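Local coordinates for sarcoplasmic calcium-binding proteins II, V, VI, and VII (Branchiostoma lanceolatum, PDB 2SAS), which binds calcium ions through EF-hand loops in muscle, where its physiological role is not established, at residues 24-28 / 74-78. Residues are numbered along the deposited sequence; the frame is centred on the assembly and turned at random.
With CA (calcium ion), chain C; CA (calcium ion), chain B.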
loop_
_atom_site.group_PDB
_atom_site.type_symbol
_atom_site.label_atom_id
_atom_site.label_comp_id
_atom_site.label_asym_id
_atom_site.label_seq_id
_atom_site.Cartn_x
_atom_site.Cartn_y
_atom_site.Cartn_z
ATOM N N GLY A 24 -3.783 4.853 13.688
ATOM C CA GLY A 24 -4.556 5.946 13.157
ATOM C C GLY A 24 -4.262 7.275 13.811
ATOM O O GLY A 24 -5.031 8.242 13.598
ATOM N N SER A 25 -3.207 7.286 14.611
ATOM C CA SER A 25 -2.771 8.476 15.351
ATOM C C SER A 25 -1.216 8.469 15.349
ATOM O O SER A 25 -0.670 7.377 15.421
ATOM C CB SER A 25 -3.091 8.400 16.818
ATOM O OG SER A 25 -4.235 8.839 17.399
ATOM N N ILE A 26 -0.701 9.665 15.340
ATOM C CA ILE A 26 0.699 9.993 15.432
ATOM C C ILE A 26 0.859 10.323 16.961
ATOM O O ILE A 26 0.038 11.114 17.434
ATOM C CB ILE A 26 1.257 11.207 14.631
ATOM C CG1 ILE A 26 0.773 11.300 13.169
ATOM C CG2 ILE A 26 2.819 11.126 14.617
ATOM C CD1 ILE A 26 0.795 9.968 12.394
ATOM N N GLN A 27 1.858 9.762 17.579
ATOM C CA GLN A 27 2.113 10.003 19.026
ATOM C C GLN A 27 3.585 9.737 19.286
ATOM O O GLN A 27 4.065 9.039 18.370
ATOM C CB GLN A 27 1.331 8.950 19.851
ATOM C CG GLN A 27 -0.175 9.161 19.723
ATOM C CD GLN A 27 -0.870 8.062 20.500
ATOM O OE1 GLN A 27 -1.568 7.223 19.916
ATOM N NE2 GLN A 27 -0.638 8.157 21.781
ATOM N N ASP A 28 4.190 10.191 20.354
ATOM C CA ASP A 28 5.600 9.900 20.627
ATOM C C ASP A 28 5.915 8.423 20.394
ATOM O O ASP A 28 6.964 8.110 19.843
ATOM C CB ASP A 28 6.074 10.318 22.030
ATOM C CG ASP A 28 7.467 9.862 22.411
ATOM O OD1 ASP A 28 8.511 10.356 21.932
ATOM O OD2 ASP A 28 7.567 8.923 23.260
ATOM N N ASP A 74 -3.914 17.268 23.451
ATOM C CA ASP A 74 -3.860 15.945 24.040
ATOM C C ASP A 74 -2.662 15.103 23.561
ATOM O O ASP A 74 -2.828 13.863 23.546
ATOM C CB ASP A 74 -5.164 15.156 23.763
ATOM C CG ASP A 74 -5.463 14.828 22.333
ATOM O OD1 ASP A 74 -4.879 15.477 21.433
ATOM O OD2 ASP A 74 -6.275 13.929 21.995
ATOM N N ASP A 75 -1.557 15.643 23.134
ATOM C CA ASP A 75 -0.354 14.948 22.660
ATOM C C ASP A 75 -0.553 13.831 21.657
ATOM O O ASP A 75 0.287 12.890 21.559
ATOM C CB ASP A 75 0.455 14.370 23.865
ATOM C CG ASP A 75 0.996 15.477 24.735
ATOM O OD1 ASP A 75 1.373 16.514 24.184
ATOM O OD2 ASP A 75 0.986 15.288 25.978
ATOM N N VAL A 76 -1.639 13.846 20.952
ATOM C CA VAL A 76 -1.945 12.846 19.911
ATOM C C VAL A 76 -2.251 13.678 18.655
ATOM O O VAL A 76 -3.010 14.669 18.817
ATOM C CB VAL A 76 -3.131 11.965 20.307
ATOM C CG1 VAL A 76 -3.386 10.850 19.290
ATOM C CG2 VAL A 76 -3.029 11.402 21.720
ATOM N N VAL A 77 -1.651 13.353 17.519
ATOM C CA VAL A 77 -2.018 14.102 16.300
ATOM C C VAL A 77 -2.956 13.112 15.577
ATOM O O VAL A 77 -2.536 11.968 15.292
ATOM C CB VAL A 77 -0.855 14.589 15.464
ATOM C CG1 VAL A 77 -1.286 15.118 14.088
ATOM C CG2 VAL A 77 0.022 15.643 16.138
ATOM N N SER A 78 -4.207 13.500 15.339
ATOM C CA SER A 78 -5.055 12.498 14.624
ATOM C C SER A 78 -4.923 12.787 13.139
ATOM O O SER A 78 -4.308 13.803 12.752
ATOM C CB SER A 78 -6.509 12.679 15.107
ATOM O OG SER A 78 -6.759 14.075 15.123
HETATM CA CA CA C . -4.882 15.968 19.239
HETATM CA CA CA B . 0.507 5.729 16.008
HETATM O O HOH W 1 -6.522 14.388 19.022
#
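Ile26 and Val77 face each other as an antiparallel hydrogen-bonded pair, each residue giving its N-H to the other's carbonyl. Ile26 N reaches Val77 O at 2.9 Å, and Val77 N returns the bond to Ile26 O at 2.8 Å. Both bonds are nearly straight (174° and 171°) and lie in the carbonyl planes. The side chains of Ile26 and Val77 leave on the same face of this two-strand ribbon, with Ile26 CB 4.1 Å from Val77 CB. Beside the pair, Ser25 CA adds a CH···O contact to Val77 O at 3.5 Å. Next along from the pair, Gln27 runs alongside Val76, pointing the same way: its CG sits 3.7 Å from Val76 CG1, a methyl that chi1 of -175° sets anti to the backbone N, where it lies between Gln27 CG and Ser25 CB. An alanine in place of Gln27 would probably uncover the Val76 methyls on that side, leaving only a stub against them.

This is the short beta link that joins the two loops of an EF-hand pair, and it ties both calcium sites to one ribbon. Ser25 O, just before Ile26, binds one calcium ion at 2.1 Å; Val76 O, just before Val77, binds the other at 2.3 Å, together with Asp74 OD1 and a water. Asp19, Asn21, Asp23 and Asp30 complete the protein ligands of the first, Asp70, Asn72 and Glu81 those of the second. Asp30 also accepts a hydrogen bond from Gln27 N. Ile26 packs on Phe14 and Leu18 of helix 4-18 and on Trp62 of helix 48-69, whose Ala69 meets Val77, while Ser78 N-caps helix 79-91.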